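Local coordinates for heptaprenyl diphosphate synthase (HEPPP synthase) subunit 1 family protein (Staphylococcus aureus, PDB 5H9D) that probably acts as the small, non-catalytic partner subunit of a two-component heptaprenyl diphosphate synthase, paired with a farnesyl pyrophosphate synthetase-like chain in an all-helical terpene-synthase-type assembly, at residues F132-I135 with T136-F140; I97-A100 with I101-N105. One frame throughout, in Å; residues are numbered along the deposited sequence.

Contact 1. Residues F132-I135 with T136-F140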
ATOM      1  N   PHE C 132      11.241 -11.817  14.388  1.00 66.64           N
ATOM      2  CA  PHE C 132       9.794 -11.815  14.564  1.00 69.05           C
ATOM      3  C   PHE C 132       9.332 -12.709  15.694  1.00 70.59           C
ATOM      4  O   PHE C 132       8.558 -12.277  16.532  1.00 71.21           O
ATOM      5  CB  PHE C 132       9.056 -12.176  13.277  1.00 69.49           C
ATOM      6  CG  PHE C 132       9.182 -11.130  12.210  1.00 69.71           C
ATOM      7  CD1 PHE C 132       9.315  -9.783  12.560  1.00 67.53           C
ATOM      8  CD2 PHE C 132       9.217 -11.488  10.861  1.00 68.92           C
ATOM      9  CE1 PHE C 132       9.488  -8.814  11.593  1.00 68.24           C
ATOM     10  CE2 PHE C 132       9.388 -10.518   9.886  1.00 69.64           C
ATOM     11  CZ  PHE C 132       9.527  -9.174  10.256  1.00 69.47           C
ATOM     12  N   PRO C 133       9.775 -13.972  15.727  1.00 71.71           N
ATOM     13  CA  PRO C 133       9.308 -14.799  16.846  1.00 72.89           C
ATOM     14  C   PRO C 133       9.896 -14.339  18.180  1.00 74.62           C
ATOM     15  O   PRO C 133       9.189 -14.300  19.184  1.00 75.17           O
ATOM     16  CB  PRO C 133       9.737 -16.218  16.453  1.00 71.71           C
ATOM     17  CG  PRO C 133      10.821 -16.013  15.454  1.00 72.54           C
ATOM     18  CD  PRO C 133      10.388 -14.799  14.676  1.00 72.80           C
ATOM     19  N   TYR C 134      11.176 -13.968  18.186  1.00 75.95           N
ATOM     20  CA  TYR C 134      11.827 -13.503  19.409  1.00 76.61           C
ATOM     21  C   TYR C 134      11.003 -12.440  20.095  1.00 76.23           C
ATOM     22  O   TYR C 134      10.706 -12.574  21.277  1.00 77.57           O
ATOM     23  CB  TYR C 134      13.233 -12.945  19.122  1.00 79.46           C
ATOM     24  CG  TYR C 134      13.874 -12.197  20.293  1.00 81.83           C
ATOM     25  CD1 TYR C 134      13.463 -10.906  20.634  1.00 82.99           C
ATOM     26  CD2 TYR C 134      14.876 -12.787  21.068  1.00 83.29           C
ATOM     27  CE1 TYR C 134      14.027 -10.223  21.717  1.00 84.52           C
ATOM     28  CE2 TYR C 134      15.451 -12.107  22.160  1.00 84.17           C
ATOM     29  CZ  TYR C 134      15.015 -10.827  22.475  1.00 84.84           C
ATOM     30  OH  TYR C 134      15.542 -10.150  23.553  1.00 85.16           O
ATOM     31  N   ILE C 135      10.632 -11.385  19.370  1.00 74.98           N
ATOM     32  CA  ILE C 135       9.857 -10.305  19.978  1.00 74.73           C
ATOM     33  C   ILE C 135       8.367 -10.651  20.158  1.00 76.04           C
ATOM     34  O   ILE C 135       7.692 -10.054  20.992  1.00 76.60           O
ATOM     35  CB  ILE C 135      10.006  -8.927  19.187  1.00 72.38           C
ATOM     36  CG1 ILE C 135       8.838  -8.714  18.247  1.00 71.38           C
ATOM     37  CG2 ILE C 135      11.256  -8.895  18.350  1.00 69.64           C
ATOM     38  CD1 ILE C 135       7.720  -7.990  18.877  1.00 73.31           C
ATOM     39  N   THR C 136       7.840 -11.605  19.398  1.00 77.16           N
ATOM     40  CA  THR C 136       6.435 -11.938  19.576  1.00 79.26           C
ATOM     41  C   THR C 136       6.302 -12.703  20.887  1.00 81.07           C
ATOM     42  O   THR C 136       5.498 -12.329  21.746  1.00 81.40           O
ATOM     43  CB  THR C 136       5.853 -12.819  18.443  1.00 79.66           C
ATOM     44  OG1 THR C 136       6.407 -12.451  17.174  1.00 79.60           O
ATOM     45  CG2 THR C 136       4.353 -12.602  18.368  1.00 80.23           C
ATOM     46  N   LEU C 137       7.099 -13.764  21.038  1.00 82.37           N
ATOM     47  CA  LEU C 137       7.100 -14.592  22.251  1.00 83.52           C
ATOM     48  C   LEU C 137       7.510 -13.763  23.483  1.00 85.56           C
ATOM     49  O   LEU C 137       6.796 -13.726  24.488  1.00 86.13           O
ATOM     50  CB  LEU C 137       8.080 -15.771  22.103  1.00 82.63           C
ATOM     51  CG  LEU C 137       8.013 -16.786  20.943  1.00 82.24           C
ATOM     52  CD1 LEU C 137       9.309 -17.584  20.889  1.00 80.47           C
ATOM     53  CD2 LEU C 137       6.831 -17.726  21.102  1.00 81.88           C
ATOM     54  N   SER C 138       8.651 -13.085  23.397  1.00 87.32           N
ATOM     55  CA  SER C 138       9.154 -12.281  24.512  1.00 89.10           C
ATOM     56  C   SER C 138       8.380 -10.997  24.831  1.00 90.38           C
ATOM     57  O   SER C 138       8.940 -10.033  25.354  1.00 89.90           O
ATOM     58  CB  SER C 138      10.630 -11.940  24.275  1.00 88.62           C
ATOM     59  OG  SER C 138      10.786 -11.155  23.116  1.00 89.09           O
ATOM     60  N   HIS C 139       7.092 -10.983  24.526  1.00 92.68           N
ATOM     61  CA  HIS C 139       6.273  -9.815  24.809  1.00 95.81           C
ATOM     62  C   HIS C 139       5.026 -10.251  25.550  1.00 98.70           C
ATOM     63  O   HIS C 139       4.422  -9.473  26.287  1.00 97.87           O
ATOM     64  CB  HIS C 139       5.865  -9.124  23.518  1.00 94.86           C
ATOM     65  CG  HIS C 139       4.944  -7.962  23.724  1.00 94.71           C
ATOM     66  ND1 HIS C 139       5.392  -6.714  24.100  1.00 95.00           N
ATOM     67  CD2 HIS C 139       3.598  -7.863  23.612  1.00 93.91           C
ATOM     68  CE1 HIS C 139       4.361  -5.895  24.208  1.00 94.40           C
ATOM     69  NE2 HIS C 139       3.261  -6.569  23.919  1.00 93.45           N
ATOM     70  N   PHE C 140       4.667 -11.514  25.341  1.00102.93           N
ATOM     71  CA  PHE C 140       3.485 -12.123  25.941  1.00107.14           C
ATOM     72  C   PHE C 140       3.840 -13.186  26.989  1.00109.65           C
ATOM     73  O   PHE C 140       3.202 -13.265  28.039  1.00109.79           O
ATOM     74  CB  PHE C 140       2.625 -12.750  24.834  1.00107.82           C
ATOM     75  CG  PHE C 140       2.135 -11.763  23.803  1.00108.09           C
ATOM     76  CD1 PHE C 140       1.172 -10.809  24.135  1.00108.33           C
ATOM     77  CD2 PHE C 140       2.642 -11.783  22.507  1.00107.72           C
ATOM     78  CE1 PHE C 140       0.720  -9.893  23.193  1.00108.40           C
ATOM     79  CE2 PHE C 140       2.199 -10.872  21.559  1.00108.28           C
ATOM     80  CZ  PHE C 140       1.235  -9.923  21.902  1.00108.76           C
TER
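The Tyr134 ring is approached obliquely by Ser138 OG, which lies 3.7 Å from CE1 of Tyr134, while CG2 of Ile135 sits in the ring plane at its edge. One turn further on, CD2 of His139 rests over one face of the Phe140 ring, 3.5 Å above its plane and displaced toward the rim; in return, CE1 of Phe140 lies at the edge of the imidazole. These groups lie along helix 118-140, where i to i+4 bonds join 132-135 to the residues after it. Leu137 N donates to Pro133 O at 2.8 Å in a nearly straight bond (166°), and CG of Leu137 comes up beside Pro133 O, 3.3 Å away. Ser138 N reaches Tyr134 O at 3.0 Å. With OG placed between its own backbone N and carbonyl carbon (chi1 63°), Ser138 also turns its hydroxyl back to Tyr134 O, although the modelled separation is too short to be trusted in detail. Pro133, which has no N-H to give, lies at a kink where the bonding to the preceding turn is interrupted. Tyr134 OH bonds to Ser147 OG, and His139 NE2 to Asp90 OD2. Phe132 and Thr136 pack on Cys48 of helix 43-65, Ile135 faces Phe93 of helix 91-112, and Pro133, Tyr134 and Leu137 meet Leu153 of the short helix 150-153.

Contact 2. Residues I97-A100 with I101-N105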
ATOM      1  N   ILE C  97       7.151  -4.452  17.104  1.00 73.44           N
ATOM      2  CA  ILE C  97       7.026  -5.276  15.914  1.00 69.97           C
ATOM      3  C   ILE C  97       7.305  -4.531  14.601  1.00 68.61           C
ATOM      4  O   ILE C  97       7.959  -5.085  13.712  1.00 66.70           O
ATOM      5  CB  ILE C  97       5.639  -6.002  15.916  1.00 68.11           C
ATOM      6  CG1 ILE C  97       5.855  -7.513  16.013  1.00 68.97           C
ATOM      7  CG2 ILE C  97       4.847  -5.688  14.682  1.00 67.85           C
ATOM      8  CD1 ILE C  97       6.557  -8.126  14.813  1.00 69.15           C
ATOM      9  N   SER C  98       6.848  -3.285  14.470  1.00 67.16           N
ATOM     10  CA  SER C  98       7.117  -2.573  13.222  1.00 66.69           C
ATOM     11  C   SER C  98       8.535  -2.064  13.247  1.00 65.87           C
ATOM     12  O   SER C  98       9.112  -1.791  12.199  1.00 66.00           O
ATOM     13  CB  SER C  98       6.126  -1.427  12.954  1.00 66.35           C
ATOM     14  OG  SER C  98       6.109  -0.455  13.976  1.00 69.33           O
ATOM     15  N   LYS C  99       9.108  -1.961  14.444  1.00 64.86           N
ATOM     16  CA  LYS C  99      10.502  -1.535  14.586  1.00 63.68           C
ATOM     17  C   LYS C  99      11.356  -2.678  14.012  1.00 61.61           C
ATOM     18  O   LYS C  99      12.432  -2.454  13.439  1.00 60.47           O
ATOM     19  CB  LYS C  99      10.828  -1.302  16.068  1.00 65.92           C
ATOM     20  CG  LYS C  99      12.318  -1.139  16.397  1.00 70.13           C
ATOM     21  CD  LYS C  99      12.827  -2.134  17.510  1.00 70.87           C
ATOM     22  CE  LYS C  99      13.030  -3.613  17.037  1.00 68.57           C
ATOM     23  NZ  LYS C  99      14.076  -3.827  15.973  1.00 62.89           N
ATOM     24  N   ALA C 100      10.841  -3.902  14.161  1.00 59.36           N
ATOM     25  CA  ALA C 100      11.502  -5.109  13.674  1.00 57.62           C
ATOM     26  C   ALA C 100      11.352  -5.258  12.159  1.00 56.63           C
ATOM     27  O   ALA C 100      12.327  -5.618  11.467  1.00 56.90           O
ATOM     28  CB  ALA C 100      10.941  -6.349  14.390  1.00 57.57           C
ATOM     29  N   ILE C 101      10.153  -4.988  11.640  1.00 52.59           N
ATOM     30  CA  ILE C 101       9.955  -5.078  10.213  1.00 53.05           C
ATOM     31  C   ILE C 101      10.883  -4.120   9.433  1.00 52.09           C
ATOM     32  O   ILE C 101      11.535  -4.542   8.481  1.00 50.94           O
ATOM     33  CB  ILE C 101       8.470  -4.826   9.818  1.00 55.62           C
ATOM     34  CG1 ILE C 101       7.576  -5.924  10.420  1.00 56.61           C
ATOM     35  CG2 ILE C 101       8.311  -4.919   8.298  1.00 54.19           C
ATOM     36  CD1 ILE C 101       6.104  -5.714  10.210  1.00 54.61           C
ATOM     37  N   VAL C 102      10.980  -2.848   9.814  1.00 51.14           N
ATOM     38  CA  VAL C 102      11.877  -1.990   9.033  1.00 51.36           C
ATOM     39  C   VAL C 102      13.311  -2.493   9.139  1.00 50.97           C
ATOM     40  O   VAL C 102      14.047  -2.444   8.173  1.00 52.03           O
ATOM     41  CB  VAL C 102      11.796  -0.414   9.399  1.00 51.28           C
ATOM     42  CG1 VAL C 102      10.731  -0.128  10.421  1.00 48.25           C
ATOM     43  CG2 VAL C 102      13.147   0.116   9.826  1.00 48.66           C
ATOM     44  N   GLU C 103      13.691  -3.019  10.293  1.00 51.40           N
ATOM     45  CA  GLU C 103      15.049  -3.530  10.473  1.00 54.01           C
ATOM     46  C   GLU C 103      15.361  -4.748   9.602  1.00 53.86           C
ATOM     47  O   GLU C 103      16.412  -4.836   8.941  1.00 50.27           O
ATOM     48  CB  GLU C 103      15.280  -3.868  11.937  1.00 56.36           C
ATOM     49  CG  GLU C 103      16.582  -4.586  12.170  1.00 61.02           C
ATOM     50  CD  GLU C 103      17.005  -4.576  13.614  1.00 63.51           C
ATOM     51  OE1 GLU C 103      16.106  -4.618  14.488  1.00 64.79           O
ATOM     52  OE2 GLU C 103      18.236  -4.536  13.867  1.00 64.45           O
ATOM     53  N   ILE C 104      14.442  -5.710   9.629  1.00 55.79           N
ATOM     54  CA  ILE C 104      14.593  -6.903   8.802  1.00 54.96           C
ATOM     55  C   ILE C 104      14.843  -6.441   7.374  1.00 54.69           C
ATOM     56  O   ILE C 104      15.798  -6.899   6.736  1.00 55.90           O
ATOM     57  CB  ILE C 104      13.326  -7.759   8.838  1.00 55.33           C
ATOM     58  CG1 ILE C 104      13.199  -8.435  10.211  1.00 57.31           C
ATOM     59  CG2 ILE C 104      13.346  -8.770   7.718  1.00 55.61           C
ATOM     60  CD1 ILE C 104      14.491  -9.134  10.706  1.00 55.63           C
ATOM     61  N   ASN C 105      13.994  -5.523   6.889  1.00 52.58           N
ATOM     62  CA  ASN C 105      14.112  -4.972   5.534  1.00 49.83           C
ATOM     63  C   ASN C 105      15.407  -4.225   5.285  1.00 48.34           C
ATOM     64  O   ASN C 105      15.978  -4.336   4.220  1.00 46.33           O
ATOM     65  CB  ASN C 105      12.914  -4.081   5.236  1.00 48.37           C
ATOM     66  CG  ASN C 105      11.670  -4.884   5.018  1.00 48.90           C
ATOM     67  OD1 ASN C 105      11.560  -5.659   4.071  1.00 47.98           O
ATOM     68  ND2 ASN C 105      10.728  -4.730   5.911  1.00 52.94           N
TER
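Lys99 runs alongside Glu103, the two side chains pointing the same way in an i to i+4 salt bridge on one flank of an alpha-helix. NZ of Lys99 lies 2.6 Å from OE1 of Glu103. Both chains leave with CG anti to the backbone N, but the acid then stays extended whereas the lysine bends at every later torsion (chi3 75°, chi4 63°), which curls its ammonium group round to the carboxylate. The other carboxylate oxygen, OE2, pairs with Lys127 of helix 118-140, so two positive charges probably help keep this largely buried acid ionised. Beneath the ion pair the i to i+4 ladder continues: Ile101 N donates to Ile97 O at 3.0 Å and Val102 N to Ser98 O at 3.2 Å, whereas the bond from Glu103 N to Lys99 O is weak. CG1 of Ile101, set beside its own backbone N, comes to 3.4 Å from Ile97 O. Another face of the helix meets the farnesyl pyrophosphate synthetase chain, where Ile101 packs on Ala115 of that chain and Asn105 OD1 accepts a hydrogen bond from its Asn111. Ile104 N donates to Ala100 O at 2.8 Å, with an N-H...O angle of 171°.

Overall arrangement
The two contacts lie in successive helices of the bundle, contact 2 on helix 91-112 and contact 1 further along the chain on helix 118-140, with their centres about 13 Å apart. They meet directly through aliphatic and aromatic packing: CD1 of Ile135 lies 3.5 Å from CG1 of Ile97, while CE1 of Phe132 lies 3.7 Å from CG1 of Ile101 and its CZ 3.7 Å from CG1 of Ile104. Helix 91-112 thus lies against helix 118-140 within the subunit while also reaching the farnesyl pyrophosphate synthetase chain, which does not touch contact 1. Ile101 takes part in both surfaces, meeting Phe132 within the subunit and Ala115 of the partner chain.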